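Local coordinates for DNA mismatch repair protein MutS (Thermus aquaticus, PDB 1EWQ), which recognises mismatched and otherwise damaged DNA as an ATP-dependent sensor, probably carrying out the recognition step of mismatch repair, with weak ATPase activity, at residues A80-L85 with F90-A95; A146-S151 with G234-Q239. All blocks are in the same frame, centred on the assembly; numbering follows the deposited sequence.

Contact 1: residues A80-L85 with F90-A95; sequences AYAERL and FRLAVA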
loop_
_atom_site.group_PDB
_atom_site.type_symbol
_atom_site.label_atom_id
_atom_site.label_comp_id
_atom_site.label_asym_id
_atom_site.label_seq_id
_atom_site.Cartn_x
_atom_site.Cartn_y
_atom_site.Cartn_z
ATOM N N ALA C 80 14.062 8.192 -11.999
ATOM C CA ALA C 80 12.924 8.461 -11.125
ATOM C C ALA C 80 11.687 7.712 -11.597
ATOM O O ALA C 80 10.963 7.137 -10.791
ATOM C CB ALA C 80 12.642 9.963 -11.067
ATOM N N TYR C 81 11.444 7.729 -12.907
ATOM C CA TYR C 81 10.292 7.036 -13.480
ATOM C C TYR C 81 10.479 5.524 -13.376
ATOM O O TYR C 81 9.542 4.794 -13.064
ATOM C CB TYR C 81 10.110 7.424 -14.950
ATOM C CG TYR C 81 9.463 8.775 -15.192
ATOM C CD1 TYR C 81 8.116 9.000 -14.886
ATOM C CD2 TYR C 81 10.187 9.820 -15.773
ATOM C CE1 TYR C 81 7.508 10.234 -15.165
ATOM C CE2 TYR C 81 9.592 11.055 -16.053
ATOM C CZ TYR C 81 8.256 11.255 -15.754
ATOM O OH TYR C 81 7.666 12.458 -16.087
ATOM N N ALA C 82 11.694 5.055 -13.643
ATOM C CA ALA C 82 11.981 3.626 -13.569
ATOM C C ALA C 82 11.751 3.150 -12.140
ATOM O O ALA C 82 11.159 2.091 -11.922
ATOM C CB ALA C 82 13.414 3.357 -13.984
ATOM N N GLU C 83 12.220 3.942 -11.175
ATOM C CA GLU C 83 12.054 3.613 -9.761
ATOM C C GLU C 83 10.590 3.265 -9.523
ATOM O O GLU C 83 10.268 2.242 -8.916
ATOM C CB GLU C 83 12.455 4.807 -8.880
ATOM C CG GLU C 83 12.385 4.553 -7.366
ATOM C CD GLU C 83 12.740 5.788 -6.536
ATOM O OE1 GLU C 83 13.863 6.329 -6.687
ATOM O OE2 GLU C 83 11.893 6.225 -5.728
ATOM N N ARG C 84 9.703 4.117 -10.027
ATOM C CA ARG C 84 8.280 3.894 -9.854
ATOM C C ARG C 84 7.800 2.651 -10.577
ATOM O O ARG C 84 7.082 1.841 -10.003
ATOM C CB ARG C 84 7.480 5.114 -10.320
ATOM C CG ARG C 84 7.406 6.241 -9.292
ATOM C CD ARG C 84 6.260 7.182 -9.616
ATOM N NE ARG C 84 6.559 8.029 -10.763
ATOM C CZ ARG C 84 5.642 8.656 -11.493
ATOM N NH1 ARG C 84 4.353 8.531 -11.205
ATOM N NH2 ARG C 84 6.019 9.418 -12.511
ATOM N N LEU C 85 8.194 2.496 -11.835
ATOM C CA LEU C 85 7.777 1.337 -12.609
ATOM C C LEU C 85 8.225 0.054 -11.925
ATOM O O LEU C 85 7.464 -0.911 -11.830
ATOM C CB LEU C 85 8.368 1.406 -14.018
ATOM C CG LEU C 85 7.865 2.574 -14.864
ATOM C CD1 LEU C 85 8.689 2.696 -16.129
ATOM C CD2 LEU C 85 6.395 2.349 -15.184
ATOM N N PHE C 90 7.022 -4.028 -12.794
ATOM C CA PHE C 90 7.462 -4.084 -14.189
ATOM C C PHE C 90 8.937 -4.455 -14.315
ATOM O O PHE C 90 9.722 -4.253 -13.390
ATOM C CB PHE C 90 7.323 -2.721 -14.885
ATOM C CG PHE C 90 5.910 -2.254 -15.091
ATOM C CD1 PHE C 90 5.250 -1.527 -14.106
ATOM C CD2 PHE C 90 5.255 -2.501 -16.295
ATOM C CE1 PHE C 90 3.960 -1.053 -14.321
ATOM C CE2 PHE C 90 3.963 -2.032 -16.517
ATOM C CZ PHE C 90 3.315 -1.307 -15.534
ATOM N N ARG C 91 9.300 -4.996 -15.473
ATOM C CA ARG C 91 10.694 -5.293 -15.799
ATOM C C ARG C 91 10.901 -4.295 -16.941
ATOM O O ARG C 91 9.987 -4.079 -17.726
ATOM C CB ARG C 91 10.882 -6.715 -16.337
ATOM C CG ARG C 91 10.774 -7.846 -15.317
ATOM C CD ARG C 91 11.352 -9.125 -15.917
ATOM N NE ARG C 91 10.947 -10.337 -15.217
ATOM C CZ ARG C 91 9.726 -10.863 -15.270
ATOM N NH1 ARG C 91 8.779 -10.282 -15.997
ATOM N NH2 ARG C 91 9.450 -11.976 -14.601
ATOM N N LEU C 92 12.074 -3.686 -17.052
ATOM C CA LEU C 92 12.272 -2.705 -18.113
ATOM C C LEU C 92 13.409 -2.984 -19.089
ATOM O O LEU C 92 14.538 -3.260 -18.690
ATOM C CB LEU C 92 12.493 -1.322 -17.502
ATOM C CG LEU C 92 11.548 -0.904 -16.375
ATOM C CD1 LEU C 92 12.051 0.388 -15.756
ATOM C CD2 LEU C 92 10.141 -0.758 -16.910
ATOM N N ALA C 93 13.095 -2.903 -20.375
ATOM C CA ALA C 93 14.089 -3.085 -21.427
ATOM C C ALA C 93 14.331 -1.677 -21.960
ATOM O O ALA C 93 13.422 -1.042 -22.492
ATOM C CB ALA C 93 13.550 -3.986 -22.526
ATOM N N VAL C 94 15.553 -1.188 -21.790
ATOM C CA VAL C 94 15.916 0.155 -22.215
ATOM C C VAL C 94 16.575 0.168 -23.581
ATOM O O VAL C 94 17.669 -0.367 -23.763
ATOM C CB VAL C 94 16.869 0.814 -21.192
ATOM C CG1 VAL C 94 17.372 2.153 -21.714
ATOM C CG2 VAL C 94 16.139 1.007 -19.876
ATOM N N ALA C 95 15.896 0.777 -24.542
ATOM C CA ALA C 95 16.417 0.883 -25.891
ATOM C C ALA C 95 16.838 2.327 -26.111
ATOM O O ALA C 95 16.004 3.232 -26.097
ATOM C CB ALA C 95 15.357 0.485 -26.890
#
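The Leu-85 carbonyl, near the end of helix 78-87, takes a hydrogen bond from the Phe-90 amide just before strand 92-97 (Phe-90 N to Leu-85 O 3.3 Å, N-H...O 161°). It closes a short helix-to-strand connection in the mixed sheet of MutS domain I, where strand 92-97 lies between strands 31-36 and 110-116. The same oxygen lies at the edge of the Phe-90 ring, in its plane, with Leu-85 O 3.2 Å from Phe-90 CD1, so one polar atom meets both an amide and the weakly positive rim of an aromatic ring. Over a face of that ring comes a methyl, Leu-85 CD2, 4.2 Å from Phe-90 CD1. The other methyl of Leu-85 serves the strand: CD1 is 3.8 Å from Leu-92 CD2, the two side chains crossing at about a right angle. Leu-92 CG stands anti to its carbonyl carbon (chi1 -45°), and the forked end reaches the helix twice, its second methyl CD1 meeting Ala-82 CB at 3.7 Å. Alanine suits this helix position because its short side chain lets the helix come near the strand, while leucine spans the remaining distance. Replacing Leu-92 with an alanine would probably deprive Ala-82 CB and Leu-85 CD1 of these methyl neighbours and open a gap between helix and sheet. Leu-116 of strand 110-116 also touches Ala-82 and Leu-92, and the same helix turns Tyr-81 to a phosphate of the bound DNA. One directional backbone bond thus sets the chain reversal, while non-directional aliphatic contacts of Leu-85, Leu-92 and Ala-82 join helix 78-87 to strand 92-97.

Contact 2: residues A146-S151 with G234-Q239; sequences AFLDVS and GALSLQ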
loop_
_atom_site.group_PDB
_atom_site.type_symbol
_atom_site.label_atom_id
_atom_site.label_comp_id
_atom_site.label_asym_id
_atom_site.label_seq_id
_atom_site.Cartn_x
_atom_site.Cartn_y
_atom_site.Cartn_z
ATOM N N ALA C 146 22.033 -20.480 -5.549
ATOM C CA ALA C 146 23.123 -19.531 -5.772
ATOM C C ALA C 146 22.612 -18.102 -5.792
ATOM O O ALA C 146 21.493 -17.831 -6.218
ATOM C CB ALA C 146 23.853 -19.844 -7.072
ATOM N N PHE C 147 23.445 -17.187 -5.316
ATOM C CA PHE C 147 23.094 -15.784 -5.265
ATOM C C PHE C 147 24.121 -14.943 -6.000
ATOM O O PHE C 147 25.296 -15.299 -6.091
ATOM C CB PHE C 147 23.036 -15.286 -3.817
ATOM C CG PHE C 147 22.038 -16.001 -2.963
ATOM C CD1 PHE C 147 22.434 -17.028 -2.131
ATOM C CD2 PHE C 147 20.691 -15.639 -2.991
ATOM C CE1 PHE C 147 21.505 -17.699 -1.329
ATOM C CE2 PHE C 147 19.763 -16.300 -2.199
ATOM C CZ PHE C 147 20.171 -17.332 -1.366
ATOM N N LEU C 148 23.658 -13.819 -6.518
ATOM C CA LEU C 148 24.522 -12.871 -7.198
ATOM C C LEU C 148 24.006 -11.482 -6.871
ATOM O O LEU C 148 22.804 -11.230 -6.952
ATOM C CB LEU C 148 24.497 -13.055 -8.722
ATOM C CG LEU C 148 25.243 -11.956 -9.500
ATOM C CD1 LEU C 148 26.745 -11.970 -9.138
ATOM C CD2 LEU C 148 25.067 -12.173 -11.010
ATOM N N ASP C 149 24.918 -10.600 -6.461
ATOM C CA ASP C 149 24.571 -9.214 -6.186
ATOM C C ASP C 149 25.380 -8.514 -7.256
ATOM O O ASP C 149 26.596 -8.334 -7.130
ATOM C CB ASP C 149 25.029 -8.757 -4.798
ATOM C CG ASP C 149 24.567 -7.343 -4.476
ATOM O OD1 ASP C 149 24.461 -6.527 -5.420
ATOM O OD2 ASP C 149 24.325 -7.045 -3.279
ATOM N N VAL C 150 24.695 -8.144 -8.326
ATOM C CA VAL C 150 25.335 -7.509 -9.458
ATOM C C VAL C 150 25.988 -6.170 -9.121
ATOM O O VAL C 150 26.951 -5.781 -9.782
ATOM C CB VAL C 150 24.312 -7.325 -10.609
ATOM C CG1 VAL C 150 25.007 -6.861 -11.862
ATOM C CG2 VAL C 150 23.579 -8.645 -10.865
ATOM N N SER C 151 25.490 -5.465 -8.099
ATOM C CA SER C 151 26.068 -4.166 -7.743
ATOM C C SER C 151 27.384 -4.275 -6.979
ATOM O O SER C 151 28.135 -3.306 -6.905
ATOM C CB SER C 151 25.081 -3.324 -6.917
ATOM O OG SER C 151 25.011 -3.767 -5.572
ATOM N N GLY C 234 26.383 -6.763 -20.808
ATOM C CA GLY C 234 27.795 -7.045 -21.023
ATOM C C GLY C 234 28.439 -7.919 -19.956
ATOM O O GLY C 234 27.753 -8.502 -19.117
ATOM N N ALA C 235 29.769 -8.007 -19.998
ATOM C CA ALA C 235 30.544 -8.800 -19.045
ATOM C C ALA C 235 30.387 -8.244 -17.633
ATOM O O ALA C 235 30.544 -7.045 -17.404
ATOM C CB ALA C 235 32.018 -8.795 -19.445
ATOM N N LEU C 236 30.086 -9.134 -16.693
ATOM C CA LEU C 236 29.869 -8.768 -15.298
ATOM C C LEU C 236 31.133 -8.657 -14.457
ATOM O O LEU C 236 32.164 -9.249 -14.762
ATOM C CB LEU C 236 28.956 -9.798 -14.632
ATOM C CG LEU C 236 27.576 -10.074 -15.229
ATOM C CD1 LEU C 236 27.013 -11.318 -14.584
ATOM C CD2 LEU C 236 26.655 -8.888 -15.025
ATOM N N SER C 237 31.040 -7.885 -13.386
ATOM C CA SER C 237 32.156 -7.752 -12.467
ATOM C C SER C 237 31.800 -8.736 -11.351
ATOM O O SER C 237 30.773 -8.596 -10.680
ATOM C CB SER C 237 32.244 -6.332 -11.920
ATOM O OG SER C 237 33.281 -6.254 -10.963
ATOM N N LEU C 238 32.635 -9.744 -11.164
ATOM C CA LEU C 238 32.348 -10.754 -10.163
ATOM C C LEU C 238 33.490 -11.043 -9.217
ATOM O O LEU C 238 34.655 -11.052 -9.604
ATOM C CB LEU C 238 31.953 -12.064 -10.847
ATOM C CG LEU C 238 30.806 -12.082 -11.867
ATOM C CD1 LEU C 238 31.059 -13.200 -12.886
ATOM C CD2 LEU C 238 29.475 -12.282 -11.168
ATOM N N GLN C 239 33.129 -11.286 -7.965
ATOM C CA GLN C 239 34.088 -11.659 -6.939
ATOM C C GLN C 239 34.225 -13.178 -7.077
ATOM O O GLN C 239 33.361 -13.831 -7.655
ATOM C CB GLN C 239 33.539 -11.311 -5.552
ATOM C CG GLN C 239 33.698 -9.852 -5.159
ATOM C CD GLN C 239 35.164 -9.423 -5.153
ATOM O OE1 GLN C 239 35.685 -8.911 -6.153
ATOM N NE2 GLN C 239 35.843 -9.654 -4.028
HETATM O O HOH W 1 28.716 -7.256 -11.456
#
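Leu-148 holds CG anti to its backbone N (chi1 172°), which carries its fork toward Leu-236 and Leu-238, whereas both of those leucines place CG beside the backbone N and send their methyls back to meet it. Leu-148 lies on strand 143-149 of the mixed sheet of MutS domain II, whose three antiparallel strands flanked by parallel ones follow the RNase H-like order; its partners belong to the irregular chain between helix 215-232 and strand 242-243. The branches of Leu-148 divide the work. CD2 approaches Leu-236 CD1 at 4.2 Å, and CD1 presses on Leu-238 CD2 at 3.4 Å, closer than two methyls normally come, so the pair is tightly packed at this point, with those two side chains nearly perpendicular. Val-150 adds a methyl from the turn after the strand, CG1 lying 4.1 Å from Leu-236 CD2, so each methyl of Leu-236 has its own neighbour. Forked aliphatic residues suit a place where one side chain must fill two directions, and small Ala-228 of helix 215-232 lies against both Leu-148 and Leu-236. The turn carrying Val-150 is braced from within: Ser-151 OG donates to Asp-149 OD1 (2.8 Å) on its syn side, 26° out of the carboxylate plane, and Ser-151 N adds a weak bond to the same oxygen. Asp-149 OD2 is held by Asn-132 N, and Arg-334 NE bonds Ser-151 OG, tying the turn to helix 332-340. Beside the leucines the two backbones are joined through solvent: one water donates to Val-150 O at 2.8 Å and to Ser-237 O at 2.6 Å, spanning two carbonyl oxygens that could not bond to each other.

How the contacts relate
Contact 1 closes before contact 2 opens along the chain; their centres are 20 Å apart, with about 11 Å between nearest atoms. They share no helix or strand: contact 1 joins helix 78-87 to strand 92-97 of the domain I sheet, whereas contact 2 sets strand 143-149 of the domain II sheet, with the turn after it, against the loop between helix 215-232 and strand 242-243. The domains nevertheless meet close by, because Arg-91 bonds Ser-203 and, weakly, the Leu-202 carbonyl, on outermost strand 201-203 of the second sheet. The nearest atom of contact 1 is about 4 Å from the bound DNA, that of contact 2 about 23 Å. Contact 2 lies where domain II touches helices 332-340 and 514-540.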